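Local coordinates for nitrogenase molybdenum-iron protein alpha chain (Clostridium pasteurianum, PDB 4WES), which houses the iron-molybdenum cofactor and, with its beta-chain partner, the [8Fe-7S] cluster of nitrogenase, which reduces dinitrogen to ammonium, at residues A184-A189 against C262-N267; N258-H263 against Y268-M273; H447-V452 against I465-V470. One frame throughout, in Å; residues are numbered along the deposited sequence.

Contact 1 of 3, residues A184-A189 against C262-N267. With ICS (iron-sulfur-molybdenum cluster with interstitial carbon), chain F.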
loop_
_atom_site.group_PDB
_atom_site.type_symbol
_atom_site.label_atom_id
_atom_site.label_comp_id
_atom_site.label_asym_id
_atom_site.label_seq_id
_atom_site.Cartn_x
_atom_site.Cartn_y
_atom_site.Cartn_z
ATOM N N ALA A 184 -27.454 11.265 -32.089
ATOM C CA ALA A 184 -27.038 11.465 -33.483
ATOM C C ALA A 184 -25.878 10.544 -33.853
ATOM O O ALA A 184 -25.762 10.080 -34.998
ATOM C CB ALA A 184 -26.702 12.918 -33.720
ATOM N N GLY A 185 -24.978 10.337 -32.898
ATOM C CA GLY A 185 -23.853 9.449 -33.139
ATOM C C GLY A 185 -24.255 8.000 -33.389
ATOM O O GLY A 185 -23.651 7.324 -34.207
ATOM N N HIS A 186 -25.284 7.526 -32.693
ATOM C CA HIS A 186 -25.790 6.199 -32.984
ATOM C C HIS A 186 -26.225 6.120 -34.439
ATOM O O HIS A 186 -25.911 5.164 -35.162
ATOM C CB HIS A 186 -27.040 5.859 -32.178
ATOM C CG HIS A 186 -26.906 5.933 -30.694
ATOM N ND1 HIS A 186 -28.018 6.136 -29.899
ATOM C CD2 HIS A 186 -25.834 5.831 -29.878
ATOM C CE1 HIS A 186 -27.618 6.117 -28.644
ATOM N NE2 HIS A 186 -26.312 5.959 -28.600
ATOM N N HIS A 187 -26.985 7.131 -34.864
ATOM C CA HIS A 187 -27.561 7.103 -36.216
ATOM C C HIS A 187 -26.429 7.123 -37.260
ATOM O O HIS A 187 -26.435 6.369 -38.233
ATOM C CB HIS A 187 -28.502 8.280 -36.363
ATOM C CG HIS A 187 -29.395 8.209 -37.555
ATOM N ND1 HIS A 187 -30.525 8.975 -37.653
ATOM C CD2 HIS A 187 -29.363 7.443 -38.660
ATOM C CE1 HIS A 187 -31.154 8.710 -38.781
ATOM N NE2 HIS A 187 -30.459 7.787 -39.413
ATOM N N ILE A 188 -25.456 8.001 -37.049
ATOM C CA ILE A 188 -24.318 8.123 -37.946
ATOM C C ILE A 188 -23.555 6.796 -38.000
ATOM O O ILE A 188 -23.160 6.326 -39.096
ATOM C CB ILE A 188 -23.416 9.290 -37.480
ATOM C CG1 ILE A 188 -24.136 10.626 -37.715
ATOM C CG2 ILE A 188 -22.073 9.287 -38.219
ATOM C CD1 ILE A 188 -23.592 11.794 -36.908
ATOM N N ALA A 189 -23.334 6.140 -36.870
ATOM C CA ALA A 189 -22.666 4.860 -36.872
ATOM C C ALA A 189 -23.479 3.827 -37.634
ATOM O O ALA A 189 -22.928 3.045 -38.433
ATOM C CB ALA A 189 -22.400 4.381 -35.454
ATOM N N CYS A 262 -31.015 -2.723 -26.877
ATOM C CA CYS A 262 -31.113 -1.272 -26.864
ATOM C C CYS A 262 -31.842 -0.795 -28.120
ATOM O O CYS A 262 -31.254 -0.785 -29.220
ATOM C CB CYS A 262 -29.739 -0.604 -26.807
ATOM S SG CYS A 262 -29.937 1.165 -26.906
ATOM N N HIS A 263 -33.114 -0.427 -27.979
ATOM C CA HIS A 263 -33.844 0.066 -29.134
ATOM C C HIS A 263 -33.226 1.325 -29.721
ATOM O O HIS A 263 -33.063 1.459 -30.943
ATOM C CB HIS A 263 -35.313 0.307 -28.771
ATOM C CG HIS A 263 -36.098 0.939 -29.869
ATOM N ND1 HIS A 263 -36.358 2.295 -29.920
ATOM C CD2 HIS A 263 -36.675 0.407 -30.979
ATOM C CE1 HIS A 263 -37.059 2.554 -31.013
ATOM N NE2 HIS A 263 -37.257 1.429 -31.686
ATOM N N ARG A 264 -32.918 2.308 -28.872
ATOM C CA ARG A 264 -32.526 3.604 -29.360
ATOM C C ARG A 264 -31.298 3.537 -30.271
ATOM O O ARG A 264 -31.260 4.177 -31.324
ATOM C CB ARG A 264 -32.250 4.546 -28.155
ATOM C CG ARG A 264 -31.830 5.957 -28.498
ATOM C CD ARG A 264 -32.888 6.806 -29.171
ATOM N NE ARG A 264 -32.983 6.603 -30.616
ATOM C CZ ARG A 264 -34.084 6.402 -31.317
ATOM N NH1 ARG A 264 -35.252 6.178 -30.751
ATOM N NH2 ARG A 264 -33.977 6.344 -32.638
ATOM N N SER A 265 -30.255 2.804 -29.840
ATOM C CA SER A 265 -29.001 2.885 -30.548
ATOM C C SER A 265 -28.951 2.062 -31.828
ATOM O O SER A 265 -28.114 2.351 -32.685
ATOM C CB SER A 265 -27.818 2.442 -29.678
ATOM O OG SER A 265 -27.879 1.049 -29.376
ATOM N N ILE A 266 -29.826 1.055 -31.973
ATOM C CA ILE A 266 -29.650 0.074 -33.047
ATOM C C ILE A 266 -30.869 -0.131 -33.894
ATOM O O ILE A 266 -30.838 -0.935 -34.853
ATOM C CB ILE A 266 -29.153 -1.305 -32.486
ATOM C CG1 ILE A 266 -28.207 -2.044 -33.435
ATOM C CG2 ILE A 266 -30.309 -2.131 -31.985
ATOM C CD1 ILE A 266 -26.905 -1.310 -33.707
ATOM N N ASN A 267 -31.990 0.519 -33.571
ATOM C CA ASN A 267 -33.221 0.263 -34.312
ATOM C C ASN A 267 -33.074 0.601 -35.796
ATOM O O ASN A 267 -33.774 0.023 -36.630
ATOM C CB ASN A 267 -34.470 0.947 -33.720
ATOM C CG ASN A 267 -34.518 2.455 -33.917
ATOM O OD1 ASN A 267 -35.289 2.918 -34.758
ATOM N ND2 ASN A 267 -33.737 3.204 -33.152
HETATM FE FE1 ICS F . -28.207 1.935 -25.633
HETATM MO MO1 ICS F . -24.131 5.113 -20.977
HETATM FE FE2 ICS F . -26.643 4.043 -25.208
HETATM FE FE3 ICS F . -25.992 1.670 -24.163
HETATM FE FE4 ICS F . -28.104 3.001 -23.252
HETATM FE FE5 ICS F . -26.606 4.208 -21.530
HETATM FE FE6 ICS F . -25.122 5.187 -23.471
HETATM FE FE7 ICS F . -24.511 2.896 -22.428
HETATM C CX ICS F . -26.216 3.489 -23.340
HETATM S S1A ICS F . -28.903 4.072 -25.122
HETATM S S1B ICS F . -25.950 6.355 -21.764
HETATM S S2A ICS F . -26.097 2.184 -26.393
HETATM S S2B ICS F . -25.446 5.893 -25.512
HETATM S S3A ICS F . -28.782 3.691 -21.241
HETATM S S3B ICS F . -23.059 4.506 -23.005
HETATM S S4A ICS F . -28.002 0.746 -23.664
HETATM S S4B ICS F . -25.106 3.096 -20.296
HETATM S S5A ICS F . -24.131 0.874 -23.217
HETATM O O HOH W 1 -30.280 7.101 -31.402
#
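The backbones come closest where His186, within helix 182-196, faces Ser265, in the first turn of helix 263-277, their CA atoms 5.2 Å apart. No direct hydrogen bond crosses here; the imidazole of His186 makes the contact. With its CG anti to the carbonyl carbon (chi1 -57°), the ring leans across the gap, and one of its faces receives Ser265 CB in a CH-pi contact, 3.7 Å from the centroid and only 8° off the ring normal. ND1 also rests against Ser265 CA. The two ring nitrogens have different partners. His186 ND1 meets water 1 at 2.9 Å, and the same water accepts from Arg264 NE at 2.9 Å; the water lies in the guanidinium plane, at its edge. His186 NE2 turns to the cofactor and stands 3.2 Å from the sulfur S2B of ICS, which lies in the ring plane. Face, water and cluster help to fix the rotation of the ring, whose nearness to a bridging sulfide is well known in MoFe proteins. On the opposing segment, Cys262 serves twice: SG binds the cluster iron FE1 at 2.3 Å and, from the N-cap position, accepts from Ser265 N at 3.4 Å. This N-H...S bond and the helix start would probably stabilise negative charge on the thiolate. One turn in, Asn267 ND2 reaches His263 O at 2.9 Å, from the face opposite to that used by Asn267 N. Bent at chi2 and chi3, Arg264 brings NE to the water and sends NH1 to a salt bridge with Asp374, while Ser265 OG bonds to Tyr216 OH. Helix 54-63 packs on the 184-189 side through Val62, which touches His186, and Asn190 of helix 182-196 ties His186 O to Ser265 O.

Contact 2 of 3, residues N258-H263 against Y268-M273. With ICS (iron-sulfur-molybdenum cluster with interstitial carbon), chain F.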
loop_
_atom_site.group_PDB
_atom_site.type_symbol
_atom_site.label_atom_id
_atom_site.label_comp_id
_atom_site.label_asym_id
_atom_site.label_seq_id
_atom_site.Cartn_x
_atom_site.Cartn_y
_atom_site.Cartn_z
ATOM N N ASN A 258 -33.343 -11.123 -35.461
ATOM C CA ASN A 258 -32.620 -10.091 -34.718
ATOM C C ASN A 258 -33.331 -9.805 -33.393
ATOM O O ASN A 258 -34.562 -9.660 -33.351
ATOM C CB ASN A 258 -32.561 -8.796 -35.536
ATOM C CG ASN A 258 -31.451 -8.788 -36.559
ATOM O OD1 ASN A 258 -30.369 -9.291 -36.284
ATOM N ND2 ASN A 258 -31.674 -8.091 -37.676
ATOM N N LEU A 259 -32.546 -9.728 -32.326
ATOM C CA LEU A 259 -33.051 -9.419 -30.991
ATOM C C LEU A 259 -32.575 -7.998 -30.651
ATOM O O LEU A 259 -31.386 -7.771 -30.567
ATOM C CB LEU A 259 -32.517 -10.402 -29.976
ATOM C CG LEU A 259 -32.598 -11.889 -30.308
ATOM C CD1 LEU A 259 -31.981 -12.726 -29.199
ATOM C CD2 LEU A 259 -33.990 -12.350 -30.621
ATOM N N VAL A 260 -33.475 -7.085 -30.362
ATOM C CA VAL A 260 -33.105 -5.697 -30.109
ATOM C C VAL A 260 -33.152 -5.413 -28.613
ATOM O O VAL A 260 -34.234 -5.315 -28.025
ATOM C CB VAL A 260 -34.011 -4.744 -30.906
ATOM C CG1 VAL A 260 -33.787 -3.296 -30.517
ATOM C CG2 VAL A 260 -33.793 -4.923 -32.407
ATOM N N GLN A 261 -31.977 -5.299 -28.000
ATOM C CA GLN A 261 -31.867 -4.995 -26.573
ATOM C C GLN A 261 -31.975 -3.472 -26.359
ATOM O O GLN A 261 -32.935 -3.019 -25.772
ATOM C CB GLN A 261 -30.562 -5.570 -25.989
ATOM C CG GLN A 261 -30.327 -5.268 -24.504
ATOM C CD GLN A 261 -31.348 -5.898 -23.613
ATOM O OE1 GLN A 261 -31.662 -7.084 -23.770
ATOM N NE2 GLN A 261 -31.837 -5.137 -22.638
ATOM N N CYS A 262 -31.015 -2.723 -26.877
ATOM C CA CYS A 262 -31.113 -1.272 -26.864
ATOM C C CYS A 262 -31.842 -0.795 -28.120
ATOM O O CYS A 262 -31.254 -0.785 -29.220
ATOM C CB CYS A 262 -29.739 -0.604 -26.807
ATOM S SG CYS A 262 -29.937 1.165 -26.906
ATOM N N HIS A 263 -33.114 -0.427 -27.979
ATOM C CA HIS A 263 -33.844 0.066 -29.134
ATOM C C HIS A 263 -33.226 1.325 -29.721
ATOM O O HIS A 263 -33.063 1.459 -30.943
ATOM C CB HIS A 263 -35.313 0.307 -28.771
ATOM C CG HIS A 263 -36.098 0.939 -29.869
ATOM N ND1 HIS A 263 -36.358 2.295 -29.920
ATOM C CD2 HIS A 263 -36.675 0.407 -30.979
ATOM C CE1 HIS A 263 -37.059 2.554 -31.013
ATOM N NE2 HIS A 263 -37.257 1.429 -31.686
ATOM N N TYR A 268 -32.180 1.536 -36.113
ATOM C CA TYR A 268 -31.930 1.903 -37.510
ATOM C C TYR A 268 -31.520 0.649 -38.310
ATOM O O TYR A 268 -32.115 0.327 -39.355
ATOM C CB TYR A 268 -30.830 2.963 -37.634
ATOM C CG TYR A 268 -30.968 4.096 -36.629
ATOM C CD1 TYR A 268 -31.754 5.210 -36.883
ATOM C CD2 TYR A 268 -30.267 4.053 -35.427
ATOM C CE1 TYR A 268 -31.886 6.214 -35.932
ATOM C CE2 TYR A 268 -30.405 5.044 -34.491
ATOM C CZ TYR A 268 -31.194 6.132 -34.748
ATOM O OH TYR A 268 -31.320 7.180 -33.838
ATOM N N ILE A 269 -30.510 -0.050 -37.811
ATOM C CA ILE A 269 -30.049 -1.323 -38.399
ATOM C C ILE A 269 -31.117 -2.408 -38.351
ATOM O O ILE A 269 -31.280 -3.158 -39.325
ATOM C CB ILE A 269 -28.717 -1.755 -37.773
ATOM C CG1 ILE A 269 -27.567 -0.995 -38.431
ATOM C CG2 ILE A 269 -28.483 -3.248 -37.896
ATOM C CD1 ILE A 269 -26.270 -1.051 -37.674
ATOM N N ALA A 270 -31.875 -2.503 -37.256
ATOM C CA ALA A 270 -32.937 -3.497 -37.204
ATOM C C ALA A 270 -33.922 -3.298 -38.342
ATOM O O ALA A 270 -34.299 -4.243 -39.052
ATOM C CB ALA A 270 -33.650 -3.473 -35.870
ATOM N N GLU A 271 -34.356 -2.058 -38.533
ATOM C CA GLU A 271 -35.268 -1.726 -39.623
ATOM C C GLU A 271 -34.655 -2.033 -40.983
ATOM O O GLU A 271 -35.310 -2.625 -41.862
ATOM C CB GLU A 271 -35.630 -0.253 -39.561
ATOM C CG GLU A 271 -36.496 0.220 -38.408
ATOM C CD GLU A 271 -36.685 1.744 -38.364
ATOM O OE1 GLU A 271 -36.100 2.470 -39.214
ATOM O OE2 GLU A 271 -37.421 2.226 -37.482
ATOM N N MET A 272 -33.432 -1.576 -41.191
ATOM C CA MET A 272 -32.804 -1.727 -42.505
ATOM C C MET A 272 -32.517 -3.177 -42.845
ATOM O O MET A 272 -32.612 -3.565 -44.008
ATOM C CB MET A 272 -31.553 -0.858 -42.639
ATOM C CG MET A 272 -31.894 0.616 -42.659
ATOM S SD MET A 272 -30.517 1.733 -42.976
ATOM C CE MET A 272 -29.696 1.715 -41.389
ATOM N N MET A 273 -32.152 -3.992 -41.856
ATOM C CA MET A 273 -31.937 -5.411 -42.110
ATOM C C MET A 273 -33.243 -6.104 -42.488
ATOM O O MET A 273 -33.255 -7.023 -43.311
ATOM C CB MET A 273 -31.258 -6.093 -40.935
ATOM C CG MET A 273 -29.820 -5.683 -40.762
ATOM S SD MET A 273 -28.952 -6.583 -39.463
ATOM C CE MET A 273 -28.694 -8.155 -40.272
HETATM FE FE1 ICS F . -28.207 1.935 -25.633
HETATM MO MO1 ICS F . -24.131 5.113 -20.977
HETATM FE FE2 ICS F . -26.643 4.043 -25.208
HETATM FE FE3 ICS F . -25.992 1.670 -24.163
HETATM FE FE4 ICS F . -28.104 3.001 -23.252
HETATM FE FE5 ICS F . -26.606 4.208 -21.530
HETATM FE FE6 ICS F . -25.122 5.187 -23.471
HETATM FE FE7 ICS F . -24.511 2.896 -22.428
HETATM C CX ICS F . -26.216 3.489 -23.340
HETATM S S1A ICS F . -28.903 4.072 -25.122
HETATM S S1B ICS F . -25.950 6.355 -21.764
HETATM S S2A ICS F . -26.097 2.184 -26.393
HETATM S S2B ICS F . -25.446 5.893 -25.512
HETATM S S3A ICS F . -28.782 3.691 -21.241
HETATM S S3B ICS F . -23.059 4.506 -23.005
HETATM S S4A ICS F . -28.002 0.746 -23.664
HETATM S S4B ICS F . -25.106 3.096 -20.296
HETATM S S5A ICS F . -24.131 0.874 -23.217
HETATM O O HOH W 2 -34.168 -6.975 -38.405
#
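Apolar packing joins Val260 and Ala270: the CG2 branch of Val260, anti to its carbonyl carbon, meets Ala270 CB at 3.8 Å, where the helix lies on the strand. Polar contacts gather at the other end, round the amide of Asn258. Its ND2 gives a weak N-H...S hydrogen bond to Met273 SD, 3.6 Å long with an angle of 154° at the hydrogen, the two side chains crossing at about a right angle. A bend at chi3 (75°) turns Met273 CE back, so that the methyl also lies near ND2. The stronger link is by water: water 2 accepts from Asn258 ND2 at 2.8 Å and donates to Ala270 O at 2.8 Å, bridging strand side chain and helix backbone. Asn258 OD1 is taken by Asn211 ND2, so both ends of the amide are engaged and its flip is fixed. The segments belong to one beta-alpha-beta unit, strand 257-260, helix 263-277 and strand 281-283, in a parallel sheet; Leu213 of the adjoining strand 209-215 and Trp281 of strand 281-283 both touch Asn258 and Ala270.

Contact 3 of 3, residues H447-V452 against I465-V470. With HCA (3-hydroxy-3-carboxy-adipic acid), chain E.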
loop_
_atom_site.group_PDB
_atom_site.type_symbol
_atom_site.label_atom_id
_atom_site.label_comp_id
_atom_site.label_asym_id
_atom_site.label_seq_id
_atom_site.Cartn_x
_atom_site.Cartn_y
_atom_site.Cartn_z
ATOM N N HIS A 447 -31.157 20.799 -11.230
ATOM C CA HIS A 447 -32.289 21.402 -10.554
ATOM C C HIS A 447 -33.445 20.427 -10.409
ATOM O O HIS A 447 -34.018 20.268 -9.315
ATOM C CB HIS A 447 -32.765 22.655 -11.333
ATOM C CG HIS A 447 -34.120 23.104 -10.928
ATOM N ND1 HIS A 447 -34.344 23.833 -9.773
ATOM C CD2 HIS A 447 -35.344 22.836 -11.453
ATOM C CE1 HIS A 447 -35.641 23.995 -9.618
ATOM N NE2 HIS A 447 -36.275 23.415 -10.621
ATOM N N ASP A 448 -33.825 19.781 -11.511
ATOM C CA ASP A 448 -34.955 18.882 -11.489
ATOM C C ASP A 448 -34.696 17.749 -10.480
ATOM O O ASP A 448 -35.571 17.355 -9.701
ATOM C CB ASP A 448 -35.149 18.232 -12.861
ATOM C CG ASP A 448 -35.410 19.173 -13.991
ATOM O OD1 ASP A 448 -35.941 20.290 -13.759
ATOM O OD2 ASP A 448 -35.048 18.747 -15.120
ATOM N N MET A 449 -33.487 17.210 -10.537
ATOM C CA MET A 449 -33.145 16.076 -9.686
ATOM C C MET A 449 -33.247 16.449 -8.189
ATOM O O MET A 449 -33.736 15.652 -7.370
ATOM C CB MET A 449 -31.751 15.568 -10.027
ATOM C CG MET A 449 -31.433 14.278 -9.307
ATOM S SD MET A 449 -29.751 13.675 -9.574
ATOM C CE MET A 449 -28.841 14.828 -8.551
ATOM N N GLU A 450 -32.771 17.646 -7.854
ATOM C CA GLU A 450 -32.824 18.056 -6.465
ATOM C C GLU A 450 -34.249 18.209 -5.955
ATOM O O GLU A 450 -34.535 17.859 -4.836
ATOM C CB GLU A 450 -32.051 19.327 -6.265
ATOM C CG GLU A 450 -30.523 19.089 -6.260
ATOM C CD GLU A 450 -29.820 20.119 -5.404
ATOM O OE1 GLU A 450 -29.161 19.706 -4.393
ATOM O OE2 GLU A 450 -29.979 21.342 -5.731
ATOM N N VAL A 451 -35.154 18.708 -6.798
ATOM C CA VAL A 451 -36.559 18.810 -6.405
ATOM C C VAL A 451 -37.142 17.410 -6.168
ATOM O O VAL A 451 -37.813 17.164 -5.166
ATOM C CB VAL A 451 -37.403 19.607 -7.412
ATOM C CG1 VAL A 451 -38.847 19.606 -7.000
ATOM C CG2 VAL A 451 -36.896 21.035 -7.513
ATOM N N VAL A 452 -36.881 16.476 -7.093
ATOM C CA VAL A 452 -37.333 15.090 -6.951
ATOM C C VAL A 452 -36.836 14.488 -5.633
ATOM O O VAL A 452 -37.620 13.881 -4.880
ATOM C CB VAL A 452 -36.873 14.241 -8.123
ATOM C CG1 VAL A 452 -37.043 12.756 -7.824
ATOM C CG2 VAL A 452 -37.614 14.652 -9.398
ATOM N N ILE A 465 -22.204 8.574 -13.343
ATOM C CA ILE A 465 -21.107 9.026 -12.523
ATOM C C ILE A 465 -21.222 10.497 -12.107
ATOM O O ILE A 465 -20.714 10.878 -11.051
ATOM C CB ILE A 465 -19.778 8.731 -13.257
ATOM C CG1 ILE A 465 -18.566 8.919 -12.366
ATOM C CG2 ILE A 465 -19.642 9.570 -14.524
ATOM C CD1 ILE A 465 -18.522 8.050 -11.175
ATOM N N LYS A 466 -21.830 11.328 -12.955
ATOM C CA LYS A 466 -21.929 12.754 -12.629
ATOM C C LYS A 466 -22.962 12.991 -11.541
ATOM O O LYS A 466 -22.800 13.917 -10.734
ATOM C CB LYS A 466 -22.219 13.596 -13.865
ATOM C CG LYS A 466 -21.129 13.445 -14.937
ATOM C CD LYS A 466 -21.269 14.405 -16.105
ATOM C CE LYS A 466 -22.565 14.362 -16.862
ATOM N NZ LYS A 466 -22.851 13.031 -17.464
ATOM N N GLU A 467 -24.014 12.192 -11.501
ATOM C CA GLU A 467 -25.043 12.325 -10.488
ATOM C C GLU A 467 -24.716 11.586 -9.214
ATOM O O GLU A 467 -25.190 11.974 -8.128
ATOM C CB GLU A 467 -26.383 11.821 -11.019
ATOM C CG GLU A 467 -26.888 12.442 -12.319
ATOM C CD GLU A 467 -26.502 11.688 -13.587
ATOM O OE1 GLU A 467 -25.520 10.895 -13.557
ATOM O OE2 GLU A 467 -27.217 11.894 -14.612
ATOM N N LYS A 468 -23.957 10.499 -9.301
ATOM C CA LYS A 468 -23.843 9.536 -8.186
ATOM C C LYS A 468 -23.491 10.249 -6.861
ATOM O O LYS A 468 -24.168 10.042 -5.855
ATOM C CB LYS A 468 -22.758 8.492 -8.466
ATOM C CG LYS A 468 -22.615 7.499 -7.323
ATOM C CD LYS A 468 -21.446 6.540 -7.517
ATOM C CE LYS A 468 -21.278 5.549 -6.393
ATOM N NZ LYS A 468 -22.216 4.405 -6.475
ATOM N N PHE A 469 -22.405 10.997 -6.867
ATOM C CA PHE A 469 -21.922 11.577 -5.615
ATOM C C PHE A 469 -22.783 12.764 -5.150
ATOM O O PHE A 469 -22.845 13.028 -3.954
ATOM C CB PHE A 469 -20.436 11.907 -5.693
ATOM C CG PHE A 469 -19.607 10.708 -6.006
ATOM C CD1 PHE A 469 -19.518 9.646 -5.109
ATOM C CD2 PHE A 469 -18.897 10.623 -7.199
ATOM C CE1 PHE A 469 -18.795 8.509 -5.412
ATOM C CE2 PHE A 469 -18.165 9.495 -7.493
ATOM C CZ PHE A 469 -18.115 8.448 -6.619
ATOM N N VAL A 470 -23.422 13.455 -6.080
ATOM C CA VAL A 470 -24.365 14.507 -5.701
ATOM C C VAL A 470 -25.462 13.900 -4.853
ATOM O O VAL A 470 -25.832 14.429 -3.799
ATOM C CB VAL A 470 -24.979 15.178 -6.970
ATOM C CG1 VAL A 470 -26.104 16.133 -6.621
ATOM C CG2 VAL A 470 -23.895 15.878 -7.779
HETATM C C1 HCA E . -21.323 8.391 -22.749
HETATM C C2 HCA E . -20.756 7.181 -22.001
HETATM C C3 HCA E . -21.516 6.826 -20.725
HETATM C C4 HCA E . -21.129 7.733 -19.541
HETATM C C5 HCA E . -21.729 7.132 -18.258
HETATM C C6 HCA E . -21.909 8.006 -17.054
HETATM C C7 HCA E . -21.183 5.384 -20.337
HETATM O O1 HCA E . -22.507 8.711 -22.580
HETATM O O2 HCA E . -20.575 8.998 -23.534
HETATM O O3 HCA E . -21.662 7.504 -15.914
HETATM O O4 HCA E . -22.310 9.182 -17.204
HETATM O O5 HCA E . -22.143 4.609 -20.130
HETATM O O6 HCA E . -19.994 5.065 -20.188
HETATM O O7 HCA E . -22.915 6.949 -20.931
#
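Met449 stretches toward helix 465-473 because its CG is anti to the backbone N (chi1 -172°) and its chain stays extended through chi2, then bends at chi3 (74°) to turn CE onto Val470. Met449 CE packs against Val470 CG1 at 3.6 Å, the branch anti to the backbone N of that valine. Met449 SD lies 4.1 Å from Glu467 CB, so methionine meets only the aliphatic part of the glutamate. Both side-chain pairs cross obliquely, and the helix backbones remain apart, Met449 CA to Glu467 CA being 9.0 Å. The two helices flank strand 460-462 in sequence, a helix-strand-helix connection at the strand outermost, within this chain, in the five-stranded mixed sheet. The bend of Glu467 at chi2 carries its carboxylate away from the sulfur, where OE1 accepts from Gly464 N. At the start of the second segment Ile465 N donates to the carboxylate oxygen O3 of HCA, 2.8 Å with an angle of 162°, while Ile465 CG2 touches the same oxygen. Lys466 NZ, 3.9 Å from HCA O4, bonds to Ala50 O and to Ser50 OG of a beta chain; Tyr216 of that chain packs on Glu450.

How the contacts relate
All three contacts are made by buried residues, but contact 3 lies farther from the centre of the chain and borders beta chains, whereas no other chain touches contacts 1 and 2. Contacts 1 and 2 share Cys262, His263 and helix 263-277: one faces helix 182-196, the other the helix's own parallel sheet, and Tyr268 packs on His186 and His187. Contact 3 joins two helices flanking strand 460-462 of the mixed sheet, its nearest atoms about 14 Å from contact 1. Chemistry differs accordingly: ring, water and metal ligand in contact 1, methyl packing and an amide-water bridge in contact 2, methionine packing in contact 3, with homocitrate held at the start of its second segment.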